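Local structure of alpha-amylase G-6 (2C3H) at residues 20-25 with 60-65. The protein probably binds starch through this family 26 carbohydrate-binding module, one domain of a longer alpha-amylase. Sequence-based numbering, arbitrary orientation.
With GLC (alpha-D-glucopyranose), chain I; GLC (alpha-D-glucopyranose), chain B.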
loop_
_atom_site.group_PDB
_atom_site.type_symbol
_atom_site.label_atom_id
_atom_site.label_comp_id
_atom_site.label_asym_id
_atom_site.label_seq_id
_atom_site.Cartn_x
_atom_site.Cartn_y
_atom_site.Cartn_z
ATOM N N PRO A 20 -1.018 -9.151 2.008
ATOM C CA PRO A 20 -1.544 -7.850 1.616
ATOM C C PRO A 20 -1.364 -7.490 0.136
ATOM O O PRO A 20 -0.323 -7.838 -0.458
ATOM C CB PRO A 20 -0.749 -6.882 2.503
ATOM C CG PRO A 20 0.464 -7.657 2.953
ATOM C CD PRO A 20 0.094 -9.044 2.979
ATOM N N HIS A 21 -2.360 -6.783 -0.411
ATOM C CA HIS A 21 -2.242 -6.110 -1.702
ATOM C C HIS A 21 -2.248 -4.581 -1.533
ATOM O O HIS A 21 -2.747 -4.042 -0.545
ATOM C CB HIS A 21 -3.319 -6.566 -2.697
ATOM C CG HIS A 21 -3.202 -8.000 -3.111
ATOM N ND1 HIS A 21 -3.134 -9.045 -2.208
ATOM C CD2 HIS A 21 -3.188 -8.571 -4.347
ATOM C CE1 HIS A 21 -3.042 -10.190 -2.868
ATOM N NE2 HIS A 21 -3.062 -9.929 -4.169
ATOM N N LEU A 22 -1.624 -3.891 -2.468
ATOM C CA LEU A 22 -1.546 -2.447 -2.404
ATOM C C LEU A 22 -2.405 -1.874 -3.519
ATOM O O LEU A 22 -2.090 -2.073 -4.721
ATOM C CB LEU A 22 -0.104 -1.984 -2.564
ATOM C CG LEU A 22 0.052 -0.481 -2.276
ATOM C CD1 LEU A 22 0.013 -0.325 -0.777
ATOM C CD2 LEU A 22 1.340 0.129 -2.822
ATOM N N TYR A 23 -3.504 -1.224 -3.144
ATOM C CA TYR A 23 -4.358 -0.557 -4.124
ATOM C C TYR A 23 -3.971 0.920 -4.111
ATOM O O TYR A 23 -3.695 1.481 -3.023
ATOM C CB TYR A 23 -5.855 -0.797 -3.834
ATOM C CG TYR A 23 -6.743 0.074 -4.667
ATOM C CD1 TYR A 23 -7.087 -0.300 -5.976
ATOM C CD2 TYR A 23 -7.218 1.290 -4.179
ATOM C CE1 TYR A 23 -7.899 0.504 -6.769
ATOM C CE2 TYR A 23 -8.022 2.104 -4.964
ATOM C CZ TYR A 23 -8.348 1.690 -6.273
ATOM O OH TYR A 23 -9.115 2.471 -7.093
ATOM N N TYR A 24 -3.927 1.557 -5.290
ATOM C CA TYR A 24 -3.510 2.957 -5.349
ATOM C C TYR A 24 -4.138 3.720 -6.502
ATOM O O TYR A 24 -4.421 3.150 -7.526
ATOM C CB TYR A 24 -1.971 3.057 -5.401
ATOM C CG TYR A 24 -1.308 2.291 -6.545
ATOM C CD1 TYR A 24 -0.876 0.957 -6.375
ATOM C CD2 TYR A 24 -1.074 2.924 -7.780
ATOM C CE1 TYR A 24 -0.271 0.283 -7.394
ATOM C CE2 TYR A 24 -0.474 2.251 -8.830
ATOM C CZ TYR A 24 -0.078 0.939 -8.641
ATOM O OH TYR A 24 0.546 0.286 -9.672
ATOM N N TYR A 25 -4.367 5.022 -6.332
ATOM C CA TYR A 25 -4.973 5.828 -7.396
ATOM C C TYR A 25 -4.459 7.229 -7.148
ATOM O O TYR A 25 -3.640 7.415 -6.220
ATOM C CB TYR A 25 -6.502 5.748 -7.349
ATOM C CG TYR A 25 -7.100 6.263 -6.048
ATOM C CD1 TYR A 25 -7.077 5.476 -4.883
ATOM C CD2 TYR A 25 -7.677 7.538 -5.976
ATOM C CE1 TYR A 25 -7.642 5.941 -3.664
ATOM C CE2 TYR A 25 -8.235 8.031 -4.745
ATOM C CZ TYR A 25 -8.207 7.199 -3.613
ATOM O OH TYR A 25 -8.703 7.620 -2.416
ATOM N N VAL A 60 0.875 9.486 -4.423
ATOM C CA VAL A 60 -0.148 8.468 -4.566
ATOM C C VAL A 60 -1.152 8.554 -3.395
ATOM O O VAL A 60 -0.807 9.047 -2.309
ATOM C CB VAL A 60 0.524 7.052 -4.673
ATOM C CG1 VAL A 60 0.386 6.223 -3.406
ATOM C CG2 VAL A 60 -0.008 6.295 -5.842
ATOM N N ARG A 61 -2.397 8.118 -3.645
ATOM C CA ARG A 61 -3.329 7.717 -2.581
ATOM C C ARG A 61 -3.435 6.199 -2.589
ATOM O O ARG A 61 -3.529 5.547 -3.665
ATOM C CB ARG A 61 -4.706 8.362 -2.741
ATOM C CG ARG A 61 -4.665 9.864 -2.494
ATOM C CD ARG A 61 -6.040 10.553 -2.416
ATOM N NE ARG A 61 -5.883 11.902 -1.882
ATOM C CZ ARG A 61 -5.555 12.963 -2.633
ATOM N NH1 ARG A 61 -5.431 14.144 -2.062
ATOM N NH2 ARG A 61 -5.348 12.854 -3.959
ATOM N N LEU A 62 -3.360 5.613 -1.403
ATOM C CA LEU A 62 -3.300 4.170 -1.352
ATOM C C LEU A 62 -4.155 3.532 -0.263
ATOM O O LEU A 62 -4.385 4.112 0.809
ATOM C CB LEU A 62 -1.832 3.686 -1.308
ATOM C CG LEU A 62 -1.046 4.009 -0.025
ATOM C CD1 LEU A 62 -1.149 2.964 1.159
ATOM C CD2 LEU A 62 0.387 4.267 -0.409
ATOM N N LEU A 63 -4.606 2.312 -0.530
ATOM C CA LEU A 63 -5.275 1.529 0.494
ATOM C C LEU A 63 -4.598 0.164 0.540
ATOM O O LEU A 63 -4.199 -0.368 -0.507
ATOM C CB LEU A 63 -6.749 1.363 0.168
ATOM C CG LEU A 63 -7.603 2.601 0.335
ATOM C CD1 LEU A 63 -7.594 3.439 -1.016
ATOM C CD2 LEU A 63 -9.001 2.259 0.803
ATOM N N PHE A 64 -4.518 -0.420 1.732
ATOM C CA PHE A 64 -4.136 -1.839 1.845
ATOM C C PHE A 64 -5.391 -2.707 1.850
ATOM O O PHE A 64 -6.429 -2.297 2.393
ATOM C CB PHE A 64 -3.292 -2.074 3.093
ATOM C CG PHE A 64 -2.122 -1.103 3.231
ATOM C CD1 PHE A 64 -0.933 -1.284 2.478
ATOM C CD2 PHE A 64 -2.217 0.010 4.087
ATOM C CE1 PHE A 64 0.168 -0.398 2.608
ATOM C CE2 PHE A 64 -1.118 0.945 4.202
ATOM C CZ PHE A 64 0.068 0.737 3.474
ATOM N N LYS A 65 -5.289 -3.868 1.213
ATOM C CA LYS A 65 -6.344 -4.905 1.165
ATOM C C LYS A 65 -5.710 -6.317 1.161
ATOM O O LYS A 65 -4.473 -6.467 0.985
ATOM C CB LYS A 65 -7.260 -4.774 -0.080
ATOM C CG LYS A 65 -6.517 -4.587 -1.410
ATOM C CD LYS A 65 -7.475 -4.396 -2.615
ATOM C CE LYS A 65 -8.658 -5.432 -2.613
ATOM N NZ LYS A 65 -8.195 -6.858 -2.834
HETATM C C1 GLC I . -10.967 3.810 -2.926
HETATM C C2 GLC I . -11.222 4.895 -1.908
HETATM C C3 GLC I . -12.233 5.884 -2.438
HETATM C C4 GLC I . -11.785 6.376 -3.816
HETATM C C5 GLC I . -11.653 5.215 -4.773
HETATM C C6 GLC I . -11.078 5.676 -6.096
HETATM O O2 GLC I . -11.775 4.299 -0.764
HETATM O O3 GLC I . -12.335 6.920 -1.466
HETATM O O4 GLC I . -12.701 7.299 -4.354
HETATM O O5 GLC I . -10.757 4.249 -4.246
HETATM O O6 GLC I . -10.706 4.558 -6.874
HETATM C C1 GLC B . -13.938 -0.920 -3.102
HETATM C C2 GLC B . -13.301 -0.415 -1.812
HETATM C C3 GLC B . -13.160 1.098 -1.866
HETATM C C4 GLC B . -12.321 1.448 -3.084
HETATM C C5 GLC B . -12.984 0.918 -4.341
HETATM C C6 GLC B . -12.134 1.251 -5.558
HETATM O O1 GLC B . -15.279 -0.474 -3.201
HETATM O O2 GLC B . -14.070 -0.787 -0.692
HETATM O O3 GLC B . -12.566 1.688 -0.708
HETATM O O4 GLC B . -12.297 2.850 -3.131
HETATM O O5 GLC B . -13.196 -0.492 -4.245
HETATM O O6 GLC B . -12.740 0.816 -6.772
#
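Tyr-25 and Arg-61 meet ring face to methylene: CB of Arg-61 stands 4.0 Å from the centroid of the Tyr-25 ring and 18° off its normal, a CH-pi contact. The opposite face of the same ring carries one glucose unit (chain I), whose C6 lies over its centre, so the tyrosine is sandwiched between arginine and sugar. Tyr-25 reaches this position because its CG sits between the backbone N and the carbonyl carbon (chi1 61°), which folds the ring back across the neighbouring strand. Leu-63 CD1 meets two ring edges, near the plane of each, 3.6 Å from Tyr-25 CE1 and 3.8 Å from Tyr-23 CD2, while its CD2 faces both sugars. With CG anti to the backbone N (chi1 170°), Tyr-23 extends alongside Leu-63, and its OH hydrogen-bonds O6 of the chain I glucose at 2.6 Å. A face of Tyr-25, the hydroxyl of Tyr-23 and a methyl of Leu-63 thus line part of the sugar site, consistent with a starch-binding module; Gln-71, Gly-76 and Glu-77 also hydrogen-bond glucose. Were Tyr-25 an alanine, the chain I glucose would probably lose the aromatic face beneath its C6, and Arg-61 CB its aromatic cover. On the other face of the sheet, Leu-22 CD1 packs 3.4 Å from Phe-64 CE1, and Leu-62 CD1 lies over the rim of that ring. Six backbone hydrogen bonds fix the antiparallel register, in which Tyr-23 pairs with Leu-63. Beyond the pair, Asp-26 forms a salt bridge with Arg-61 and Gly-79 N hydrogen-bonds Tyr-25 OH. Strand 59-65 is the middle of a three-stranded antiparallel sheet, flanked by 21-28 and 71-82; Leu-22, Leu-62 and Phe-64 pack on Ile-9 of strand 7-12, and Leu-22, Tyr-24 and Val-60 touch Ile-54 of strand 49-54, both in the second sheet.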